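Local coordinates for DegV family protein (Thermus thermophilus, PDB 2DT8) that binds fatty acids such as palmitic acid, also carries zinc, and probably works as a lipid-binding protein of the DegV family, at residues T4-S9 and R24-Y29; S11-D16 and A118-G123; K213-W218 and F275-L280; K223-Y228 and G249-E254. All coordinates share one frame; numbering follows the deposited sequence.

Contact 1: residues T4-S9 and R24-Y29; sequences TLVTDS and RVVPLY
Arg24 lays its extended chain across Val6 and Thr4 on the neighbouring strand. Its CB meets Val6 CG2 at 4.1 Å, CG passes near the carbonyl oxygen of Leu5, and farther out CD and then NE come to Thr4 CG2, the last step at 3.9 Å. A long aliphatic stem ending in a charge suits this place: the methylenes pack on the sheet while the charged end points outward, and Glu75 of helix 66-76 also touches the chain. On the same face Val6 CG1 meets Val26 CG2 at 4.0 Å. These are parallel strands, the first and last members of the beta-alpha-beta unit of strand 3-8, helix 15-18 and strand 24-32. Thr7 shows the parallel pattern, giving its N-H to Arg24 O (2.9 Å, nearly in line with the carbonyl) and taking Val26 N on its own O. Its OG1 turns elsewhere, to Leu86 O, and its methyl lies beside Val25 CG2, both pointing the same way. Past the strand end, Ser9 N still bonds Val26 O, though from above the carbonyl plane. Ser9 OG, swung between its own N and carbonyl carbon (chi1 67°), accepts Leu28 N at 3.0 Å and also bonds Asp39 OD2, so a small hydroxyl ties the end of the first strand to Leu28 and to Asp39; with an alanine here, Leu28 N would probably be left without its acceptor and Asp39 without this mate. Leu28 CD1 presses on Asp8 CB at 3.5 Å, and the Leu28 side chain also touches the bound palmitic acid.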
loop_
_atom_site.group_PDB
_atom_site.type_symbol
_atom_site.label_atom_id
_atom_site.label_comp_id
_atom_site.label_asym_id
_atom_site.label_seq_id
_atom_site.Cartn_x
_atom_site.Cartn_y
_atom_site.Cartn_z
ATOM N N THR A 4 -7.092 -11.186 16.219
ATOM C CA THR A 4 -6.075 -10.145 16.227
ATOM C C THR A 4 -5.589 -9.924 14.794
ATOM O O THR A 4 -5.395 -10.880 14.029
ATOM C CB THR A 4 -4.876 -10.551 17.122
ATOM O OG1 THR A 4 -5.284 -10.526 18.495
ATOM C CG2 THR A 4 -3.702 -9.600 16.935
ATOM N N LEU A 5 -5.414 -8.658 14.436
ATOM C CA LEU A 5 -4.938 -8.281 13.112
ATOM C C LEU A 5 -3.436 -8.081 13.086
ATOM O O LEU A 5 -2.868 -7.429 13.959
ATOM C CB LEU A 5 -5.572 -6.974 12.659
ATOM C CG LEU A 5 -6.977 -7.044 12.094
ATOM C CD1 LEU A 5 -7.593 -5.657 12.132
ATOM C CD2 LEU A 5 -6.912 -7.585 10.673
ATOM N N VAL A 6 -2.819 -8.638 12.057
ATOM C CA VAL A 6 -1.391 -8.522 11.804
ATOM C C VAL A 6 -1.231 -8.062 10.356
ATOM O O VAL A 6 -1.997 -8.457 9.477
ATOM C CB VAL A 6 -0.659 -9.884 11.954
ATOM C CG1 VAL A 6 0.799 -9.760 11.472
ATOM C CG2 VAL A 6 -0.703 -10.340 13.404
ATOM N N THR A 7 -0.279 -7.172 10.122
ATOM C CA THR A 7 0.007 -6.737 8.768
ATOM C C THR A 7 1.517 -6.526 8.677
ATOM O O THR A 7 2.239 -6.845 9.627
ATOM C CB THR A 7 -0.781 -5.437 8.398
ATOM O OG1 THR A 7 -0.612 -5.157 7.000
ATOM C CG2 THR A 7 -0.300 -4.242 9.222
ATOM N N ASP A 8 2.001 -6.044 7.540
ATOM C CA ASP A 8 3.432 -5.779 7.394
ATOM C C ASP A 8 3.629 -4.268 7.292
ATOM O O ASP A 8 2.662 -3.518 7.107
ATOM C CB ASP A 8 3.998 -6.521 6.179
ATOM C CG ASP A 8 3.367 -6.085 4.888
ATOM O OD1 ASP A 8 3.695 -4.975 4.430
ATOM O OD2 ASP A 8 2.535 -6.838 4.328
ATOM N N SER A 9 4.875 -3.814 7.412
ATOM C CA SER A 9 5.153 -2.384 7.396
ATOM C C SER A 9 4.772 -1.653 6.117
ATOM O O SER A 9 4.582 -0.433 6.144
ATOM C CB SER A 9 6.630 -2.132 7.722
ATOM O OG SER A 9 7.477 -2.616 6.708
ATOM N N ARG A 24 -0.782 -5.462 14.811
ATOM C CA ARG A 24 0.631 -5.783 14.973
ATOM C C ARG A 24 1.301 -5.675 13.613
ATOM O O ARG A 24 0.736 -6.073 12.600
ATOM C CB ARG A 24 0.772 -7.177 15.577
ATOM C CG ARG A 24 0.048 -7.256 16.922
ATOM C CD ARG A 24 0.230 -8.582 17.618
ATOM N NE ARG A 24 -0.505 -8.597 18.880
ATOM C CZ ARG A 24 -0.032 -9.104 20.011
ATOM N NH1 ARG A 24 1.180 -9.640 20.044
ATOM N NH2 ARG A 24 -0.773 -9.073 21.110
ATOM N N VAL A 25 2.507 -5.121 13.589
ATOM C CA VAL A 25 3.202 -4.921 12.331
ATOM C C VAL A 25 4.535 -5.650 12.241
ATOM O O VAL A 25 5.392 -5.522 13.113
ATOM C CB VAL A 25 3.435 -3.412 12.095
ATOM C CG1 VAL A 25 4.088 -3.185 10.735
ATOM C CG2 VAL A 25 2.117 -2.661 12.189
ATOM N N VAL A 26 4.692 -6.423 11.171
ATOM C CA VAL A 26 5.921 -7.163 10.911
ATOM C C VAL A 26 6.685 -6.294 9.915
ATOM O O VAL A 26 6.193 -6.008 8.826
ATOM C CB VAL A 26 5.607 -8.532 10.286
ATOM C CG1 VAL A 26 6.897 -9.261 9.964
ATOM C CG2 VAL A 26 4.730 -9.359 11.249
ATOM N N PRO A 27 7.899 -5.857 10.275
ATOM C CA PRO A 27 8.661 -5.008 9.357
ATOM C C PRO A 27 9.337 -5.648 8.163
ATOM O O PRO A 27 9.724 -6.815 8.203
ATOM C CB PRO A 27 9.694 -4.360 10.276
ATOM C CG PRO A 27 9.990 -5.449 11.246
ATOM C CD PRO A 27 8.599 -6.009 11.564
ATOM N N LEU A 28 9.436 -4.866 7.090
ATOM C CA LEU A 28 10.190 -5.255 5.908
ATOM C C LEU A 28 11.456 -4.395 6.022
ATOM O O LEU A 28 11.538 -3.502 6.891
ATOM C CB LEU A 28 9.438 -4.971 4.607
ATOM C CG LEU A 28 8.602 -6.183 4.161
ATOM C CD1 LEU A 28 7.278 -6.225 4.922
ATOM C CD2 LEU A 28 8.361 -6.138 2.659
ATOM N N TYR A 29 12.434 -4.650 5.160
ATOM C CA TYR A 29 13.708 -3.957 5.238
ATOM C C TYR A 29 14.181 -3.339 3.950
ATOM O O TYR A 29 13.849 -3.796 2.860
ATOM C CB TYR A 29 14.791 -4.929 5.715
ATOM C CG TYR A 29 14.376 -5.752 6.901
ATOM C CD1 TYR A 29 13.602 -6.902 6.740
ATOM C CD2 TYR A 29 14.717 -5.357 8.188
ATOM C CE1 TYR A 29 13.172 -7.640 7.845
ATOM C CE2 TYR A 29 14.292 -6.087 9.300
ATOM C CZ TYR A 29 13.523 -7.222 9.116
ATOM O OH TYR A 29 13.108 -7.943 10.208
#

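Contact 2: residues S11-D16 and A118-G123; sequences SDLPQD and ASLGVG
Ser119 and Asp12 join the loop after strand 3-8 to the first turn of helix 120-135, where Ser119 stands at the N-cap. The serine makes no capping bond; its chi1 of -172° sets OG opposite the backbone N, and the hydroxyl donates to Asp12 OD2 at 2.7 Å, reaching that oxygen on its anti side and 19° out of the carboxylate plane. The buried carboxylate is well satisfied, since Gly261 N also bonds OD2 and Trp40 NE1 bonds OD1. Ser119 O receives the amides of Val122 and Gly123 as the helix begins, and Ser11 CA approaches Ser119 O too, at 3.4 Å, in a CA-H...O contact. Leu120 follows with one branch doing the work: CD2 lies 3.4 Å from Asp12 O and 3.5 Å from Ser11 O, and its third neighbour is Leu13 CD2 at 3.9 Å. A branched apolar chain suits a site that is also lined by Tyr228 and Leu230 of strand 225-231. Val122 sets CG1 against Ser11 CB at 3.9 Å, while Ser11 OG is held by Asp8 O. At Gly123 the helix backbone comes close to the loop, and any side chain would run into Ser11 O. Lacking one, the glycine brings its CA to 3.6 Å from Ser11 O, and Leu13 CD2 comes to rest 3.7 Å from Gly123 O.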
loop_
_atom_site.group_PDB
_atom_site.type_symbol
_atom_site.label_atom_id
_atom_site.label_comp_id
_atom_site.label_asym_id
_atom_site.label_seq_id
_atom_site.Cartn_x
_atom_site.Cartn_y
_atom_site.Cartn_z
ATOM N N SER A 11 2.059 -1.547 4.762
ATOM C CA SER A 11 0.671 -1.082 4.798
ATOM C C SER A 11 0.673 0.432 5.073
ATOM O O SER A 11 -0.347 1.099 4.949
ATOM C CB SER A 11 -0.130 -1.832 5.866
ATOM O OG SER A 11 0.498 -1.795 7.134
ATOM N N ASP A 12 1.838 0.960 5.455
ATOM C CA ASP A 12 2.032 2.400 5.665
ATOM C C ASP A 12 0.976 3.114 6.513
ATOM O O ASP A 12 0.560 4.238 6.201
ATOM C CB ASP A 12 2.148 3.106 4.302
ATOM C CG ASP A 12 3.413 2.719 3.529
ATOM O OD1 ASP A 12 4.337 2.143 4.149
ATOM O OD2 ASP A 12 3.487 2.998 2.308
ATOM N N LEU A 13 0.566 2.477 7.602
ATOM C CA LEU A 13 -0.427 3.066 8.500
ATOM C C LEU A 13 0.225 4.004 9.504
ATOM O O LEU A 13 1.280 3.689 10.041
ATOM C CB LEU A 13 -1.135 1.965 9.283
ATOM C CG LEU A 13 -2.170 1.154 8.511
ATOM C CD1 LEU A 13 -2.522 -0.104 9.280
ATOM C CD2 LEU A 13 -3.397 2.023 8.277
ATOM N N PRO A 14 -0.400 5.157 9.776
ATOM C CA PRO A 14 0.170 6.101 10.746
ATOM C C PRO A 14 0.195 5.370 12.090
ATOM O O PRO A 14 -0.577 4.456 12.345
ATOM C CB PRO A 14 -0.848 7.233 10.772
ATOM C CG PRO A 14 -1.518 7.154 9.449
ATOM C CD PRO A 14 -1.633 5.684 9.171
ATOM N N GLN A 15 1.157 5.823 12.915
ATOM C CA GLN A 15 1.252 5.220 14.230
ATOM C C GLN A 15 0.043 5.467 15.137
ATOM O O GLN A 15 -0.272 4.681 16.021
ATOM C CB GLN A 15 2.459 5.879 14.984
ATOM C CG GLN A 15 2.789 5.371 16.402
ATOM C CD GLN A 15 1.785 5.785 17.488
ATOM O OE1 GLN A 15 1.236 6.901 17.484
ATOM N NE2 GLN A 15 1.567 4.884 18.443
ATOM N N ASP A 16 -0.595 6.618 14.859
ATOM C CA ASP A 16 -1.766 6.942 15.650
ATOM C C ASP A 16 -3.069 6.169 15.419
ATOM O O ASP A 16 -4.101 6.435 16.025
ATOM C CB ASP A 16 -2.049 8.357 15.327
ATOM C CG ASP A 16 -2.417 8.568 13.877
ATOM O OD1 ASP A 16 -3.211 7.762 13.344
ATOM O OD2 ASP A 16 -1.925 9.537 13.266
ATOM N N ALA A 118 -0.979 -2.312 -2.148
ATOM C CA ALA A 118 0.288 -1.870 -1.576
ATOM C C ALA A 118 0.069 -0.562 -0.811
ATOM O O ALA A 118 -0.912 0.137 -1.050
ATOM C CB ALA A 118 1.316 -1.663 -2.705
ATOM N N SER A 119 0.993 -0.229 0.090
ATOM C CA SER A 119 0.914 0.992 0.900
ATOM C C SER A 119 -0.465 1.076 1.578
ATOM O O SER A 119 -0.993 0.053 2.030
ATOM C CB SER A 119 1.196 2.225 0.025
ATOM O OG SER A 119 1.297 3.392 0.819
ATOM N N LEU A 120 -1.058 2.270 1.653
ATOM C CA LEU A 120 -2.372 2.408 2.291
ATOM C C LEU A 120 -3.492 1.625 1.611
ATOM O O LEU A 120 -4.610 1.571 2.125
ATOM C CB LEU A 120 -2.761 3.882 2.434
ATOM C CG LEU A 120 -2.154 4.539 3.673
ATOM C CD1 LEU A 120 -2.596 5.993 3.735
ATOM C CD2 LEU A 120 -2.594 3.798 4.925
ATOM N N GLY A 121 -3.206 1.031 0.452
ATOM C CA GLY A 121 -4.197 0.184 -0.197
ATOM C C GLY A 121 -4.376 -1.034 0.701
ATOM O O GLY A 121 -5.464 -1.608 0.810
ATOM N N VAL A 122 -3.289 -1.443 1.349
ATOM C CA VAL A 122 -3.347 -2.562 2.283
ATOM C C VAL A 122 -3.861 -1.997 3.608
ATOM O O VAL A 122 -4.755 -2.555 4.248
ATOM C CB VAL A 122 -1.948 -3.179 2.528
ATOM C CG1 VAL A 122 -2.064 -4.339 3.511
ATOM C CG2 VAL A 122 -1.334 -3.637 1.211
ATOM N N GLY A 123 -3.303 -0.857 4.003
ATOM C CA GLY A 123 -3.702 -0.228 5.249
ATOM C C GLY A 123 -5.189 0.039 5.382
ATOM O O GLY A 123 -5.755 -0.181 6.464
#

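Contact 3: residues K213-W218 and F275-L280; sequences KAFRAW and FYAYSL
The ring of Phe215 receives the edge of Phe275 on one face, a T-shaped pair with centroids 5.2 Å apart and planes at 80°. The nearest corner, Phe275 CE2, comes to 3.7 Å from Phe215 CD1, so the contact sits toward the rim of the ring that is met. Trp218 offers the far end of its six-membered ring to the backbone instead: CH2 is 3.7 Å from Tyr278 CA, and the Tyr278 carbonyl carbon lies in the indole plane, at the edge. Both aromatic chains leave the helix with CG anti to the backbone N (chi1 -179° in Phe215), which carries them down onto the sheet. Here helix 204-219 packs on a four-stranded mixed sheet; the axes of segments 213-218 and 275-279 run nearly parallel (12°) and 10.9 Å apart. Ala277 suits the place beside the two rings because its CB is small, meeting Phe215 CE1 at 4.1 Å and Trp218 CZ3 at 4.3 Å. A serine in place of Phe215 would probably open a gap beside Ala277 and leave the Phe275 edge without its aromatic face. Phe154, on the adjoining strand, meets all three rings, and Phe229 stacks on Phe275.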
loop_
_atom_site.group_PDB
_atom_site.type_symbol
_atom_site.label_atom_id
_atom_site.label_comp_id
_atom_site.label_asym_id
_atom_site.label_seq_id
_atom_site.Cartn_x
_atom_site.Cartn_y
_atom_site.Cartn_z
ATOM N N LYS A 213 -10.658 12.167 -13.527
ATOM C CA LYS A 213 -11.589 11.646 -14.518
ATOM C C LYS A 213 -11.837 10.163 -14.223
ATOM O O LYS A 213 -12.982 9.705 -14.212
ATOM C CB LYS A 213 -11.010 11.805 -15.930
ATOM C CG LYS A 213 -11.854 11.148 -17.019
ATOM C CD LYS A 213 -11.209 11.304 -18.398
ATOM C CE LYS A 213 -11.983 10.539 -19.466
ATOM N NZ LYS A 213 -11.368 10.698 -20.821
ATOM N N ALA A 214 -10.762 9.418 -13.989
ATOM C CA ALA A 214 -10.867 7.991 -13.689
ATOM C C ALA A 214 -11.631 7.782 -12.386
ATOM O O ALA A 214 -12.461 6.873 -12.276
ATOM C CB ALA A 214 -9.476 7.372 -13.580
ATOM N N PHE A 215 -11.346 8.620 -11.395
ATOM C CA PHE A 215 -12.005 8.523 -10.102
ATOM C C PHE A 215 -13.505 8.756 -10.191
ATOM O O PHE A 215 -14.289 8.016 -9.591
ATOM C CB PHE A 215 -11.402 9.526 -9.121
ATOM C CG PHE A 215 -12.010 9.472 -7.750
ATOM C CD1 PHE A 215 -11.945 8.305 -6.989
ATOM C CD2 PHE A 215 -12.644 10.587 -7.211
ATOM C CE1 PHE A 215 -12.499 8.253 -5.711
ATOM C CE2 PHE A 215 -13.200 10.543 -5.932
ATOM C CZ PHE A 215 -13.126 9.378 -5.183
ATOM N N ARG A 216 -13.909 9.790 -10.920
ATOM C CA ARG A 216 -15.330 10.074 -11.065
ATOM C C ARG A 216 -16.043 8.899 -11.736
ATOM O O ARG A 216 -17.142 8.521 -11.325
ATOM C CB ARG A 216 -15.541 11.353 -11.880
ATOM C CG ARG A 216 -15.276 12.635 -11.106
ATOM C CD ARG A 216 -15.530 13.849 -11.998
ATOM N NE ARG A 216 -15.289 15.122 -11.323
ATOM C CZ ARG A 216 -16.127 15.688 -10.459
ATOM N NH1 ARG A 216 -17.272 15.097 -10.152
ATOM N NH2 ARG A 216 -15.816 16.853 -9.902
ATOM N N ALA A 217 -15.419 8.326 -12.762
ATOM C CA ALA A 217 -15.996 7.183 -13.467
ATOM C C ALA A 217 -16.172 6.012 -12.499
ATOM O O ALA A 217 -17.228 5.372 -12.470
ATOM C CB ALA A 217 -15.106 6.772 -14.627
ATOM N N TRP A 218 -15.141 5.734 -11.705
ATOM C CA TRP A 218 -15.203 4.648 -10.725
ATOM C C TRP A 218 -16.214 4.936 -9.607
ATOM O O TRP A 218 -16.906 4.027 -9.130
ATOM C CB TRP A 218 -13.821 4.428 -10.087
ATOM C CG TRP A 218 -13.838 3.473 -8.935
ATOM C CD1 TRP A 218 -13.734 2.111 -8.992
ATOM C CD2 TRP A 218 -14.038 3.801 -7.556
ATOM N NE1 TRP A 218 -13.859 1.575 -7.738
ATOM C CE2 TRP A 218 -14.041 2.588 -6.832
ATOM C CE3 TRP A 218 -14.203 5.005 -6.855
ATOM C CZ2 TRP A 218 -14.227 2.538 -5.450
ATOM C CZ3 TRP A 218 -14.387 4.959 -5.478
ATOM C CH2 TRP A 218 -14.390 3.729 -4.788
ATOM N N PHE A 275 -3.532 8.062 -4.799
ATOM C CA PHE A 275 -4.447 7.724 -3.727
ATOM C C PHE A 275 -5.181 6.408 -3.989
ATOM O O PHE A 275 -5.360 5.981 -5.122
ATOM C CB PHE A 275 -5.460 8.771 -3.211
ATOM C CG PHE A 275 -6.509 9.019 -4.255
ATOM C CD1 PHE A 275 -6.226 9.855 -5.327
ATOM C CD2 PHE A 275 -7.761 8.439 -4.131
ATOM C CE1 PHE A 275 -7.204 10.112 -6.277
ATOM C CE2 PHE A 275 -8.737 8.701 -5.089
ATOM C CZ PHE A 275 -8.463 9.536 -6.165
ATOM N N TYR A 276 -5.541 5.772 -2.861
ATOM C CA TYR A 276 -6.299 4.543 -2.994
ATOM C C TYR A 276 -7.669 4.970 -2.466
ATOM O O TYR A 276 -7.814 5.971 -1.775
ATOM C CB TYR A 276 -5.734 3.538 -1.935
ATOM C CG TYR A 276 -5.012 2.426 -2.611
ATOM C CD1 TYR A 276 -5.723 1.340 -3.112
ATOM C CD2 TYR A 276 -3.622 2.457 -2.732
ATOM C CE1 TYR A 276 -5.055 0.297 -3.737
ATOM C CE2 TYR A 276 -2.953 1.409 -3.348
ATOM C CZ TYR A 276 -3.663 0.331 -3.845
ATOM O OH TYR A 276 -3.006 -0.705 -4.478
ATOM N N ALA A 277 -8.661 4.148 -2.853
ATOM C CA ALA A 277 -10.003 4.453 -2.394
ATOM C C ALA A 277 -11.108 3.239 -2.450
ATOM O O ALA A 277 -10.869 2.324 -3.232
ATOM C CB ALA A 277 -10.833 5.609 -3.132
ATOM N N TYR A 278 -12.133 3.225 -1.608
ATOM C CA TYR A 278 -13.150 2.175 -1.671
ATOM C C TYR A 278 -14.431 2.783 -1.141
ATOM O O TYR A 278 -14.416 3.893 -0.600
ATOM C CB TYR A 278 -12.785 0.918 -0.866
ATOM C CG TYR A 278 -12.867 1.043 0.635
ATOM C CD1 TYR A 278 -11.783 1.522 1.370
ATOM C CD2 TYR A 278 -14.017 0.656 1.326
ATOM C CE1 TYR A 278 -11.838 1.609 2.750
ATOM C CE2 TYR A 278 -14.084 0.744 2.717
ATOM C CZ TYR A 278 -12.989 1.222 3.422
ATOM O OH TYR A 278 -13.044 1.329 4.788
ATOM N N SER A 279 -15.540 2.082 -1.317
ATOM C CA SER A 279 -16.823 2.587 -0.851
ATOM C C SER A 279 -17.517 1.563 0.017
ATOM O O SER A 279 -17.153 0.383 0.022
ATOM C CB SER A 279 -17.715 2.950 -2.037
ATOM O OG SER A 279 -18.049 1.799 -2.795
ATOM N N LEU A 280 -18.518 2.020 0.765
ATOM C CA LEU A 280 -19.260 1.128 1.642
ATOM C C LEU A 280 -20.675 1.632 1.870
ATOM O O LEU A 280 -21.005 2.720 1.350
ATOM C CB LEU A 280 -18.542 0.980 2.988
ATOM C CG LEU A 280 -18.430 2.201 3.906
ATOM C CD1 LEU A 280 -17.953 1.747 5.273
ATOM C CD2 LEU A 280 -17.480 3.232 3.325
ATOM O OXT LEU A 280 -21.430 0.924 2.569
#

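Contact 4: residues K223-Y228 and G249-E254; sequences KRIRAY and GLPVEE
Ile225 pairs in parallel with Val252, giving its N-H to Pro251 O and receiving Glu253 N on its O at 2.8 Å, while the paired segments 225-228 and 252-254 are strongly twisted, their axes at 59°. Pro251 centres an inverse gamma turn just before its strand and rests its CB 3.5 Å from Lys223 O. The salt-bridge network is built on Glu253. Its CG lies between the backbone N and carbonyl carbon (chi1 58°), and the chain then runs straight out to two arginines. Arg224 grips it side-on: NE bonds OE1 at 3.0 Å from above the carboxylate plane, and NH2 bonds the syn lone pair of OE2, also at 3.0 Å, with guanidinium and carboxylate planes 54° apart. The anti lone pair of OE2 takes Arg226 NE at 3.1 Å, so this oxygen has two charged donors, which would probably favour the ionised acid. Long, flexible chains suit this largely exposed strand end; Arg226 spends NH1 on Glu131 and Tyr278 OH. Glu254 OE2 accepts from a water that also bonds Tyr228 OH. The Ile225 face is apolar by contrast, with Ala227 CB meeting Val252 CG1 at 4.1 Å, and helix 204-219 packs over Ile225. Such parallel pairing of strands joined through a helix is the mark of a beta-alpha-beta unit, here strand 225-231, helix 236-247 and strand 252-259.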
loop_
_atom_site.group_PDB
_atom_site.type_symbol
_atom_site.label_atom_id
_atom_site.label_comp_id
_atom_site.label_asym_id
_atom_site.label_seq_id
_atom_site.Cartn_x
_atom_site.Cartn_y
_atom_site.Cartn_z
ATOM N N LYS A 223 -22.352 6.010 -2.359
ATOM C CA LYS A 223 -22.814 7.039 -1.425
ATOM C C LYS A 223 -21.830 7.467 -0.341
ATOM O O LYS A 223 -22.081 8.432 0.385
ATOM C CB LYS A 223 -24.091 6.584 -0.736
ATOM C CG LYS A 223 -25.288 6.541 -1.634
ATOM C CD LYS A 223 -26.462 5.985 -0.872
ATOM C CE LYS A 223 -27.729 6.662 -1.322
ATOM N NZ LYS A 223 -28.898 6.079 -0.611
ATOM N N ARG A 224 -20.841 6.493 -0.092
ATOM C CA ARG A 224 -19.835 6.731 0.936
ATOM C C ARG A 224 -18.502 6.253 0.400
ATOM O O ARG A 224 -18.319 5.059 0.144
ATOM C CB ARG A 224 -20.161 5.957 2.208
ATOM C CG ARG A 224 -21.499 6.289 2.846
ATOM C CD ARG A 224 -21.705 5.431 4.088
ATOM N NE ARG A 224 -20.678 5.685 5.096
ATOM C CZ ARG A 224 -20.492 4.948 6.187
ATOM N NH1 ARG A 224 -21.264 3.893 6.425
ATOM N NH2 ARG A 224 -19.536 5.270 7.047
ATOM N N ILE A 225 -17.567 7.181 0.241
ATOM C CA ILE A 225 -16.251 6.832 -0.270
ATOM C C ILE A 225 -15.182 7.248 0.728
ATOM O O ILE A 225 -15.263 8.326 1.320
ATOM C CB ILE A 225 -15.969 7.555 -1.604
ATOM C CG1 ILE A 225 -17.010 7.144 -2.650
ATOM C CG2 ILE A 225 -14.543 7.244 -2.068
ATOM C CD1 ILE A 225 -17.007 7.989 -3.910
ATOM N N ARG A 226 -14.197 6.379 0.928
ATOM C CA ARG A 226 -13.066 6.657 1.805
ATOM C C ARG A 226 -11.830 6.637 0.915
ATOM O O ARG A 226 -11.612 5.685 0.160
ATOM C CB ARG A 226 -12.951 5.602 2.907
ATOM C CG ARG A 226 -14.076 5.671 3.937
ATOM C CD ARG A 226 -14.048 4.493 4.894
ATOM N NE ARG A 226 -15.002 4.675 5.990
ATOM C CZ ARG A 226 -15.312 3.737 6.879
ATOM N NH1 ARG A 226 -14.754 2.534 6.810
ATOM N NH2 ARG A 226 -16.179 4.007 7.849
ATOM N N ALA A 227 -11.038 7.702 0.993
ATOM C CA ALA A 227 -9.839 7.835 0.177
ATOM C C ALA A 227 -8.568 7.922 1.025
ATOM O O ALA A 227 -8.560 8.453 2.127
ATOM C CB ALA A 227 -9.961 9.054 -0.713
ATOM N N TYR A 228 -7.491 7.400 0.411
ATOM C CA TYR A 228 -6.241 7.387 1.144
ATOM C C TYR A 228 -5.122 7.929 0.202
ATOM O O TYR A 228 -4.794 7.329 -0.815
ATOM C CB TYR A 228 -5.947 5.932 1.592
ATOM C CG TYR A 228 -7.056 5.486 2.476
ATOM C CD1 TYR A 228 -8.243 5.019 1.920
ATOM C CD2 TYR A 228 -6.926 5.559 3.864
ATOM C CE1 TYR A 228 -9.289 4.625 2.739
ATOM C CE2 TYR A 228 -7.977 5.174 4.684
ATOM C CZ TYR A 228 -9.155 4.715 4.127
ATOM O OH TYR A 228 -10.209 4.337 4.936
ATOM N N GLY A 249 -17.255 17.223 -5.355
ATOM C CA GLY A 249 -18.675 17.071 -5.117
ATOM C C GLY A 249 -19.029 15.610 -4.881
ATOM O O GLY A 249 -20.195 15.280 -4.673
ATOM N N LEU A 250 -18.032 14.727 -4.942
ATOM C CA LEU A 250 -18.270 13.306 -4.683
ATOM C C LEU A 250 -18.324 13.174 -3.161
ATOM O O LEU A 250 -17.735 13.986 -2.445
ATOM C CB LEU A 250 -17.153 12.446 -5.282
ATOM C CG LEU A 250 -17.140 12.474 -6.816
ATOM C CD1 LEU A 250 -16.000 11.631 -7.346
ATOM C CD2 LEU A 250 -18.470 11.964 -7.354
ATOM N N PRO A 251 -19.037 12.161 -2.639
ATOM C CA PRO A 251 -19.167 11.953 -1.192
ATOM C C PRO A 251 -17.993 11.262 -0.496
ATOM O O PRO A 251 -18.109 10.129 -0.027
ATOM C CB PRO A 251 -20.463 11.155 -1.078
ATOM C CG PRO A 251 -20.416 10.300 -2.307
ATOM C CD PRO A 251 -19.904 11.231 -3.388
ATOM N N VAL A 252 -16.867 11.963 -0.417
ATOM C CA VAL A 252 -15.658 11.435 0.223
ATOM C C VAL A 252 -15.692 11.817 1.702
ATOM O O VAL A 252 -15.480 12.986 2.062
ATOM C CB VAL A 252 -14.399 12.016 -0.454
ATOM C CG1 VAL A 252 -13.137 11.422 0.149
ATOM C CG2 VAL A 252 -14.459 11.725 -1.943
ATOM N N GLU A 253 -15.926 10.808 2.497
ATOM C CA GLU A 253 -16.019 11.057 3.932
ATOM C C GLU A 253 -14.721 10.943 4.735
ATOM O O GLU A 253 -14.634 11.346 5.887
ATOM C CB GLU A 253 -17.062 10.138 4.576
ATOM C CG GLU A 253 -16.819 8.650 4.395
ATOM C CD GLU A 253 -17.717 7.814 5.287
ATOM O OE1 GLU A 253 -18.919 8.137 5.377
ATOM O OE2 GLU A 253 -17.226 6.832 5.889
ATOM N N GLU A 254 -13.724 10.364 4.040
ATOM C CA GLU A 254 -12.446 10.206 4.706
ATOM C C GLU A 254 -11.484 10.488 3.598
ATOM O O GLU A 254 -11.635 10.092 2.451
ATOM C CB GLU A 254 -12.407 8.810 5.260
ATOM C CG GLU A 254 -11.019 8.467 5.773
ATOM C CD GLU A 254 -10.860 8.689 7.265
ATOM O OE1 GLU A 254 -11.521 9.595 7.820
ATOM O OE2 GLU A 254 -10.056 7.956 7.881
HETATM O O HOH W 1 -10.258 5.305 7.507
#

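Contacts 1 and 4 each pair the parallel strands of a beta-alpha-beta unit, but in different sheets, with centres 27 Å apart. Contact 1 is largely buried, its valines and leucines mixed with hydroxyls, one buried carboxylate and one arginine at its edge; contact 4 is partly open, and a charged network spans its strands. Contact 3 belongs to the same sheet as contact 4, whose strand 225-231 borders strand 273-279, yet it is a buried aromatic layer with no polar bond between its segments. Contact 2 lies deepest, near the centre of the chain, and bridges the two sheets: Val122 touches Thr7 of contact 1, Gly121 packs on Tyr276 of contact 3, and Leu120 packs on Tyr228 of contact 4.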